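Local coordinates for phosphoribosylaminoimidazole carboxylase (PDB 4JA0), which probably catalyses two steps of purine biosynthesis, the carboxylation of aminoimidazole ribonucleotide and the formation of SAICAR, at residues K93-P98 / N154-L159; V269-G274 / L294-R299; P276-H281 / I327-R332. One frame throughout, in Å; residues are numbered along the deposited sequence.

Interaction 1: K93-P98 / N154-L159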
loop_
_atom_site.group_PDB
_atom_site.type_symbol
_atom_site.label_atom_id
_atom_site.label_comp_id
_atom_site.label_asym_id
_atom_site.label_seq_id
_atom_site.Cartn_x
_atom_site.Cartn_y
_atom_site.Cartn_z
ATOM N N LYS A 93 36.131 44.812 13.112
ATOM C CA LYS A 93 36.092 45.989 12.235
ATOM C C LYS A 93 35.291 45.766 10.941
ATOM O O LYS A 93 35.511 44.782 10.219
ATOM C CB LYS A 93 37.510 46.464 11.891
ATOM C CG LYS A 93 37.534 47.846 11.238
ATOM C CD LYS A 93 38.914 48.234 10.741
ATOM C CE LYS A 93 39.895 48.383 11.888
ATOM N NZ LYS A 93 41.191 48.949 11.418
ATOM N N CYS A 94 34.369 46.693 10.658
ATOM C CA CYS A 94 33.501 46.595 9.479
ATOM C C CYS A 94 32.936 47.941 8.995
ATOM O O CYS A 94 32.778 48.870 9.792
ATOM C CB CYS A 94 32.376 45.593 9.745
ATOM S SG CYS A 94 31.288 46.011 11.092
ATOM N N GLU A 95 32.626 48.045 7.700
ATOM C CA GLU A 95 32.096 49.306 7.156
ATOM C C GLU A 95 30.594 49.434 7.341
ATOM O O GLU A 95 29.816 48.618 6.849
ATOM C CB GLU A 95 32.446 49.485 5.669
ATOM C CG GLU A 95 33.939 49.519 5.370
ATOM C CD GLU A 95 34.253 49.894 3.929
ATOM O OE1 GLU A 95 33.314 49.973 3.104
ATOM O OE2 GLU A 95 35.448 50.092 3.617
ATOM N N MET A 96 30.187 50.500 8.006
ATOM C CA MET A 96 28.798 50.641 8.396
ATOM C C MET A 96 27.873 51.004 7.235
ATOM O O MET A 96 28.237 51.784 6.346
ATOM C CB MET A 96 28.670 51.694 9.500
ATOM C CG MET A 96 29.519 51.412 10.705
ATOM S SD MET A 96 29.013 49.908 11.566
ATOM C CE MET A 96 27.414 50.379 12.234
ATOM N N ILE A 97 26.686 50.400 7.246
ATOM C CA ILE A 97 25.620 50.816 6.360
ATOM C C ILE A 97 24.957 51.988 7.069
ATOM O O ILE A 97 24.520 51.860 8.209
ATOM C CB ILE A 97 24.531 49.714 6.143
ATOM C CG1 ILE A 97 25.133 48.305 6.039
ATOM C CG2 ILE A 97 23.662 50.040 4.935
ATOM C CD1 ILE A 97 26.186 48.169 5.020
ATOM N N PRO A 98 24.880 53.139 6.397
ATOM C CA PRO A 98 24.312 54.351 6.996
ATOM C C PRO A 98 22.784 54.321 7.079
ATOM O O PRO A 98 22.129 55.269 6.642
ATOM C CB PRO A 98 24.757 55.448 6.027
ATOM C CG PRO A 98 24.877 54.766 4.716
ATOM C CD PRO A 98 25.346 53.365 5.016
ATOM N N ASN A 154 27.753 50.300 -1.358
ATOM C CA ASN A 154 28.734 49.250 -1.622
ATOM C C ASN A 154 29.806 49.300 -0.536
ATOM O O ASN A 154 30.528 50.289 -0.404
ATOM C CB ASN A 154 29.336 49.420 -3.034
ATOM C CG ASN A 154 30.140 48.192 -3.505
ATOM O OD1 ASN A 154 30.586 47.381 -2.693
ATOM N ND2 ASN A 154 30.337 48.069 -4.820
ATOM N N TYR A 155 29.894 48.230 0.246
ATOM C CA TYR A 155 30.812 48.174 1.370
ATOM C C TYR A 155 31.562 46.869 1.388
ATOM O O TYR A 155 30.960 45.814 1.196
ATOM C CB TYR A 155 30.051 48.350 2.682
ATOM C CG TYR A 155 29.381 49.690 2.775
ATOM C CD1 TYR A 155 30.131 50.832 3.047
ATOM C CD2 TYR A 155 28.009 49.827 2.563
ATOM C CE1 TYR A 155 29.546 52.053 3.123
ATOM C CE2 TYR A 155 27.404 51.055 2.634
ATOM C CZ TYR A 155 28.181 52.168 2.914
ATOM O OH TYR A 155 27.605 53.415 2.990
ATOM N N ASN A 156 32.879 46.956 1.564
ATOM C CA ASN A 156 33.745 45.781 1.629
ATOM C C ASN A 156 33.426 44.748 0.553
ATOM O O ASN A 156 33.478 43.541 0.802
ATOM C CB ASN A 156 33.732 45.152 3.031
ATOM C CG ASN A 156 34.782 45.780 3.973
ATOM O OD1 ASN A 156 35.957 45.938 3.611
ATOM N ND2 ASN A 156 34.355 46.132 5.187
ATOM N N GLY A 157 33.062 45.237 -0.634
ATOM C CA GLY A 157 32.810 44.388 -1.784
ATOM C C GLY A 157 31.407 43.836 -1.822
ATOM O O GLY A 157 31.019 43.138 -2.755
ATOM N N LEU A 158 30.631 44.154 -0.799
ATOM C CA LEU A 158 29.250 43.716 -0.763
ATOM C C LEU A 158 28.363 44.871 -1.188
ATOM O O LEU A 158 28.218 45.874 -0.485
ATOM C CB LEU A 158 28.851 43.229 0.636
ATOM C CG LEU A 158 27.410 42.737 0.719
ATOM C CD1 LEU A 158 27.214 41.478 -0.102
ATOM C CD2 LEU A 158 26.987 42.534 2.147
ATOM N N LEU A 159 27.779 44.722 -2.359
ATOM C CA LEU A 159 26.782 45.653 -2.816
ATOM C C LEU A 159 25.431 45.275 -2.186
ATOM O O LEU A 159 25.013 44.107 -2.209
ATOM C CB LEU A 159 26.745 45.610 -4.348
ATOM C CG LEU A 159 25.762 46.516 -5.060
ATOM C CD1 LEU A 159 26.349 47.058 -6.358
ATOM C CD2 LEU A 159 24.515 45.691 -5.346
#
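The ring of Tyr155 meets four residues of the 93-98 segment. Over one face sits the carbonyl oxygen Met96 O, 3.4 Å above the plane and shifted toward the rim, near CE1 and CZ. At the edge, in the ring plane, is a carboxylate oxygen: Glu95 OE1 lies 3.3 Å from Tyr155 CD1. The carboxylate itself is turned nearly perpendicular to the ring, with the two planes 84° apart. Ile97 and Pro98 approach obliquely. Ile97 CD1 comes to 3.5 Å from Tyr155 CD2, and Pro98 CD packs 3.7 Å from Tyr155 CZ.

Tyr155 belongs to a tight beta hairpin in the SAICAR synthetase part of the chain. Residues 155-158 form its type I' turn, closed by paired backbone bonds between Tyr155 and Leu158. Asn156 and Gly157 hold the two middle positions with positive phi, a combination well known from such turns.

The hairpin does not extend the sheet of strand 94-96. Glu95 pairs through its backbone with Val199 of strand 188-200, and the hairpin meets strand 94-96 mainly through side chains. Val199 also touches Tyr155, Ile97 and Leu158, so it ties both segments to that strand.

Glu95 places CG anti to its carbonyl carbon (chi1 -60°), and the chain then runs out extended to the turn. There OE1 accepts a weak hydrogen bond from Asn156 N, 3.4 Å long and bent to 143° at the hydrogen. The contact lies at the surface, so water may compete for this carboxylate. The Asn156 amide crosses the same side chain at a slant. Its ND2 is 3.4 Å from Glu95 CG, while its hydrogen bond goes to Val199 O.

Interaction 2: V269-G274 / L294-R299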
loop_
_atom_site.group_PDB
_atom_site.type_symbol
_atom_site.label_atom_id
_atom_site.label_comp_id
_atom_site.label_asym_id
_atom_site.label_seq_id
_atom_site.Cartn_x
_atom_site.Cartn_y
_atom_site.Cartn_z
ATOM N N VAL A 269 15.736 16.608 28.122
ATOM C CA VAL A 269 15.184 15.826 27.030
ATOM C C VAL A 269 15.786 14.438 27.184
ATOM O O VAL A 269 17.014 14.280 27.222
ATOM C CB VAL A 269 15.557 16.425 25.646
ATOM C CG1 VAL A 269 15.298 15.444 24.547
ATOM C CG2 VAL A 269 14.797 17.692 25.399
ATOM N N VAL A 270 14.931 13.438 27.349
ATOM C CA VAL A 270 15.412 12.066 27.476
ATOM C C VAL A 270 15.006 11.258 26.246
ATOM O O VAL A 270 13.818 11.196 25.901
ATOM C CB VAL A 270 14.875 11.388 28.754
ATOM C CG1 VAL A 270 15.530 10.040 28.942
ATOM C CG2 VAL A 270 15.138 12.267 29.957
ATOM N N VAL A 271 15.982 10.647 25.582
ATOM C CA VAL A 271 15.683 9.766 24.465
ATOM C C VAL A 271 15.781 8.308 24.902
ATOM O O VAL A 271 16.858 7.840 25.245
ATOM C CB VAL A 271 16.645 10.007 23.299
ATOM C CG1 VAL A 271 16.186 9.230 22.085
ATOM C CG2 VAL A 271 16.702 11.485 22.962
ATOM N N PHE A 272 14.668 7.582 24.892
ATOM C CA PHE A 272 14.715 6.143 25.165
ATOM C C PHE A 272 14.813 5.392 23.849
ATOM O O PHE A 272 13.929 5.537 22.994
ATOM C CB PHE A 272 13.440 5.660 25.864
ATOM C CG PHE A 272 13.341 6.036 27.310
ATOM C CD1 PHE A 272 14.431 6.530 28.001
ATOM C CD2 PHE A 272 12.145 5.868 27.987
ATOM C CE1 PHE A 272 14.318 6.867 29.347
ATOM C CE2 PHE A 272 12.026 6.209 29.320
ATOM C CZ PHE A 272 13.112 6.708 30.001
ATOM N N MET A 273 15.865 4.597 23.668
ATOM C CA MET A 273 15.911 3.697 22.521
ATOM C C MET A 273 15.682 2.260 23.005
ATOM O O MET A 273 16.224 1.849 24.040
ATOM C CB MET A 273 17.235 3.819 21.771
ATOM C CG MET A 273 18.390 3.532 22.658
ATOM S SD MET A 273 19.937 4.324 22.231
ATOM C CE MET A 273 20.468 3.195 20.979
ATOM N N GLY A 274 14.873 1.506 22.261
ATOM C CA GLY A 274 14.539 0.131 22.621
ATOM C C GLY A 274 15.665 -0.873 22.437
ATOM O O GLY A 274 15.644 -1.961 23.013
ATOM N N LEU A 294 19.849 22.242 24.279
ATOM C CA LEU A 294 19.120 21.345 25.174
ATOM C C LEU A 294 20.038 20.393 25.954
ATOM O O LEU A 294 21.142 20.075 25.500
ATOM C CB LEU A 294 18.074 20.551 24.384
ATOM C CG LEU A 294 17.014 21.366 23.640
ATOM C CD1 LEU A 294 16.073 20.440 22.888
ATOM C CD2 LEU A 294 16.216 22.236 24.605
ATOM N N ASP A 295 19.580 19.954 27.127
ATOM C CA ASP A 295 20.289 18.941 27.891
ATOM C C ASP A 295 19.649 17.601 27.604
ATOM O O ASP A 295 18.477 17.363 27.935
ATOM C CB ASP A 295 20.215 19.218 29.389
ATOM C CG ASP A 295 20.583 20.617 29.718
ATOM O OD1 ASP A 295 21.226 21.262 28.863
ATOM O OD2 ASP A 295 20.219 21.076 30.819
ATOM N N VAL A 296 20.440 16.718 27.019
ATOM C CA VAL A 296 19.941 15.487 26.472
ATOM C C VAL A 296 20.591 14.290 27.129
ATOM O O VAL A 296 21.816 14.205 27.192
ATOM C CB VAL A 296 20.243 15.437 24.978
ATOM C CG1 VAL A 296 19.551 14.231 24.313
ATOM C CG2 VAL A 296 19.823 16.722 24.364
ATOM N N ASP A 297 19.757 13.343 27.557
ATOM C CA ASP A 297 20.221 12.044 28.024
ATOM C C ASP A 297 19.778 10.968 27.049
ATOM O O ASP A 297 18.621 10.942 26.616
ATOM C CB ASP A 297 19.653 11.706 29.400
ATOM C CG ASP A 297 20.566 12.102 30.512
ATOM O OD1 ASP A 297 21.761 12.344 30.230
ATOM O OD2 ASP A 297 20.093 12.120 31.672
ATOM N N LEU A 298 20.707 10.084 26.704
ATOM C CA LEU A 298 20.396 8.921 25.889
ATOM C C LEU A 298 20.259 7.700 26.795
ATOM O O LEU A 298 21.183 7.366 27.536
ATOM C CB LEU A 298 21.499 8.680 24.862
ATOM C CG LEU A 298 21.732 9.769 23.815
ATOM C CD1 LEU A 298 22.786 9.334 22.799
ATOM C CD2 LEU A 298 20.428 10.129 23.116
ATOM N N ARG A 299 19.118 7.027 26.739
ATOM C CA ARG A 299 18.928 5.845 27.561
ATOM C C ARG A 299 18.486 4.646 26.726
ATOM O O ARG A 299 17.808 4.795 25.722
ATOM C CB ARG A 299 17.919 6.118 28.684
ATOM C CG ARG A 299 18.185 7.370 29.475
ATOM C CD ARG A 299 19.488 7.258 30.224
ATOM N NE ARG A 299 19.511 6.040 31.011
ATOM C CZ ARG A 299 19.123 5.971 32.283
ATOM N NH1 ARG A 299 18.681 7.059 32.904
ATOM N NH2 ARG A 299 19.162 4.807 32.924
#
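Strands 269-273 and 296-299 run parallel, with their axes 4.8 Å apart at closest approach and 17° between their directions. Val269 faces Val296, Val270 faces Asp297, Val271 faces Leu298 and Phe272 faces Arg299. Five nearly straight backbone hydrogen bonds join them, from Val269 N to Asp295 O at one end to Met273 N and Arg299 O, 2.8 Å apart, at the other.

On one face of the sheet the contacts are aliphatic. Val271 and Leu298 lie side by side, with Val271 CB 3.8 Å from Leu298 CD2. At the start of the pair, Val269 CG2 rests 3.9 Å from Leu294 CD1.

The other face carries Val270, Phe272, Asp297 and Arg299. Phe272 CD1 is 3.6 Å from Arg299 CB, and Arg299 CG lies at the ring edge, in its plane. Val270 CG1 touches the same CG at 3.8 Å. Bends at chi2 and chi3 (-65° and -53°) then carry the guanidinium away from the strands, to Tyr317 and to Asp417 of the second subunit, a salt bridge. An alanine in place of Phe272 would probably leave the aliphatic part of Arg299 without its flanking ring and open a gap beneath Ile313 and Met314.

The two strands belong to a beta-alpha-beta unit of the AIR carboxylase part, connected by helix 279-291. That helix and helix 380-391 pack on the Val269 face. Helix 307-317 packs on the Phe272 face, and strand 323-329 continues the sheet beyond strand 267-273.

Interaction 3: P276-H281 / I327-R332. With SO4 (sulfate ion), chain G.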
loop_
_atom_site.group_PDB
_atom_site.type_symbol
_atom_site.label_atom_id
_atom_site.label_comp_id
_atom_site.label_asym_id
_atom_site.label_seq_id
_atom_site.Cartn_x
_atom_site.Cartn_y
_atom_site.Cartn_z
ATOM N N PRO A 276 20.237 -0.946 21.595
ATOM C CA PRO A 276 21.498 -0.223 21.352
ATOM C C PRO A 276 21.858 -0.072 19.863
ATOM O O PRO A 276 22.749 0.707 19.533
ATOM C CB PRO A 276 22.550 -1.086 22.069
ATOM C CG PRO A 276 21.898 -2.427 22.264
ATOM C CD PRO A 276 20.433 -2.149 22.429
ATOM N N ALA A 277 21.191 -0.794 18.972
ATOM C CA ALA A 277 21.499 -0.624 17.561
ATOM C C ALA A 277 21.039 0.757 17.064
ATOM O O ALA A 277 21.549 1.267 16.063
ATOM C CB ALA A 277 20.876 -1.740 16.732
ATOM N N ASP A 278 20.099 1.372 17.780
ATOM C CA ASP A 278 19.533 2.652 17.366
ATOM C C ASP A 278 20.409 3.852 17.771
ATOM O O ASP A 278 19.958 4.997 17.797
ATOM C CB ASP A 278 18.122 2.798 17.969
ATOM C CG ASP A 278 17.141 1.712 17.488
ATOM O OD1 ASP A 278 17.301 1.203 16.347
ATOM O OD2 ASP A 278 16.209 1.368 18.266
ATOM N N GLN A 279 21.678 3.583 18.036
ATOM C CA GLN A 279 22.583 4.535 18.674
ATOM C C GLN A 279 22.894 5.779 17.844
ATOM O O GLN A 279 22.666 6.916 18.290
ATOM C CB GLN A 279 23.857 3.774 19.074
ATOM C CG GLN A 279 25.004 4.558 19.692
ATOM C CD GLN A 279 24.587 5.384 20.861
ATOM O OE1 GLN A 279 23.502 5.210 21.413
ATOM N NE2 GLN A 279 25.457 6.297 21.267
ATOM N N GLU A 280 23.392 5.552 16.632
ATOM C CA GLU A 280 23.718 6.623 15.705
ATOM C C GLU A 280 22.503 7.528 15.464
ATOM O O GLU A 280 22.638 8.766 15.412
ATOM C CB GLU A 280 24.199 6.023 14.386
ATOM C CG GLU A 280 25.673 5.617 14.348
ATOM C CD GLU A 280 26.247 5.676 12.936
ATOM O OE1 GLU A 280 25.466 5.909 11.980
ATOM O OE2 GLU A 280 27.473 5.485 12.779
ATOM N N HIS A 281 21.321 6.912 15.350
ATOM C CA HIS A 281 20.084 7.668 15.145
ATOM C C HIS A 281 19.864 8.612 16.320
ATOM O O HIS A 281 19.572 9.781 16.134
ATOM C CB HIS A 281 18.892 6.722 14.996
ATOM C CG HIS A 281 17.564 7.414 14.929
ATOM N ND1 HIS A 281 17.096 8.029 13.790
ATOM C CD2 HIS A 281 16.608 7.600 15.870
ATOM C CE1 HIS A 281 15.905 8.551 14.026
ATOM N NE2 HIS A 281 15.586 8.305 15.283
ATOM N N ILE A 327 11.776 11.402 24.227
ATOM C CA ILE A 327 11.785 10.987 22.829
ATOM C C ILE A 327 11.918 9.479 22.749
ATOM O O ILE A 327 12.846 8.907 23.337
ATOM C CB ILE A 327 12.911 11.680 22.039
ATOM C CG1 ILE A 327 12.609 13.190 21.958
ATOM C CG2 ILE A 327 13.075 11.047 20.640
ATOM C CD1 ILE A 327 13.733 14.013 21.393
ATOM N N ALA A 328 10.959 8.847 22.061
ATOM C CA ALA A 328 10.931 7.384 21.929
ATOM C C ALA A 328 11.410 6.904 20.576
ATOM O O ALA A 328 10.758 7.148 19.545
ATOM C CB ALA A 328 9.531 6.839 22.217
ATOM N N VAL A 329 12.526 6.177 20.608
ATOM C CA VAL A 329 13.140 5.603 19.412
ATOM C C VAL A 329 13.082 4.070 19.417
ATOM O O VAL A 329 13.855 3.403 20.102
ATOM C CB VAL A 329 14.604 6.061 19.281
ATOM C CG1 VAL A 329 15.253 5.457 18.041
ATOM C CG2 VAL A 329 14.681 7.567 19.235
ATOM N N ALA A 330 12.166 3.513 18.643
ATOM C CA ALA A 330 12.017 2.058 18.597
ATOM C C ALA A 330 11.725 1.587 17.177
ATOM O O ALA A 330 10.722 1.984 16.576
ATOM C CB ALA A 330 10.924 1.594 19.554
ATOM N N GLY A 331 12.607 0.755 16.638
ATOM C CA GLY A 331 12.379 0.166 15.330
ATOM C C GLY A 331 11.258 -0.866 15.367
ATOM O O GLY A 331 10.697 -1.147 16.441
ATOM N N ARG A 332 10.906 -1.400 14.198
ATOM C CA ARG A 332 9.809 -2.352 14.075
ATOM C C ARG A 332 8.536 -1.840 14.749
ATOM O O ARG A 332 8.255 -0.643 14.736
ATOM C CB ARG A 332 10.200 -3.728 14.620
ATOM C CG ARG A 332 11.326 -4.440 13.847
ATOM C CD ARG A 332 11.674 -5.764 14.508
ATOM N NE ARG A 332 12.768 -6.485 13.854
ATOM C CZ ARG A 332 13.116 -7.737 14.149
ATOM N NH1 ARG A 332 12.462 -8.410 15.098
ATOM N NH2 ARG A 332 14.123 -8.314 13.500
HETATM S S SO4 G . 14.483 -5.472 10.690
HETATM O O1 SO4 G . 14.629 -4.447 9.656
HETATM O O2 SO4 G . 15.561 -6.459 10.576
HETATM O O3 SO4 G . 14.546 -4.874 12.029
HETATM O O4 SO4 G . 13.179 -6.105 10.478
#
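His281 sets the CD2 corner of its imidazole against the two methyls of Val329. CG1 is the nearer, 3.3 Å from His281 CD2, and approaches obliquely. CG2 is 3.9 Å from the same carbon, at the ring edge and in its plane. The histidine has CG anti to the backbone N (chi1 174°), which directs the ring from the first turn of helix 279-291 to the end of strand 323-329. Its NE2 makes a weak hydrogen bond to Cys351 O.

This helix follows strand 267-273, and its start packs at the C-terminal end of the neighbouring parallel strand 323-329. The AIR carboxylase part has an alpha/beta fold with strand order 2-1-3-4-5.

Asp278 stands at the helix N-cap position, though its side chain makes no capping bond. Its CB packs 3.9 Å from Val329 CG1. Its OD2 lies 4.0 Å from Gly331 N, too far for a hydrogen bond. Pro353 touches Asp278, His281 and Val329.

Just past the strand, Arg332 NE donates a nearly straight bond to sulfate O3, 3.0 Å away, and a weak one to O4. Tyr379 of the second subunit makes a cation-pi contact with this arginine, and its NH1 is hydrogen-bonded to Val368 O of the third.

The segments thus meet through van der Waals contact around Val329, with no hydrogen bond between them. The sulfate, probably from the crystallisation liquor, indicates only that Arg332 can hold an anion here; it does not identify a substrate site.

Interactions 2 and 3 belong to one parallel sheet in the AIR carboxylase range, with centres 11 Å apart. Strand 267-273 pairs with strand 296-300 in interaction 2 and with strand 323-329, which carries interaction 3. Met273 also packs on the start of helix 279-291. Interaction 2 is buried and built on backbone bonds. Interaction 3 is partly buried, at the C-terminal end of its strand, and rests on side-chain packing. Both reach the second subunit. Interaction 1 lies in the SAICAR synthetase range, its centre 45 Å from that of interaction 2. It is a surface contact of a hairpin, mixing aromatic packing with one weak hydrogen bond, and no other subunit touches it.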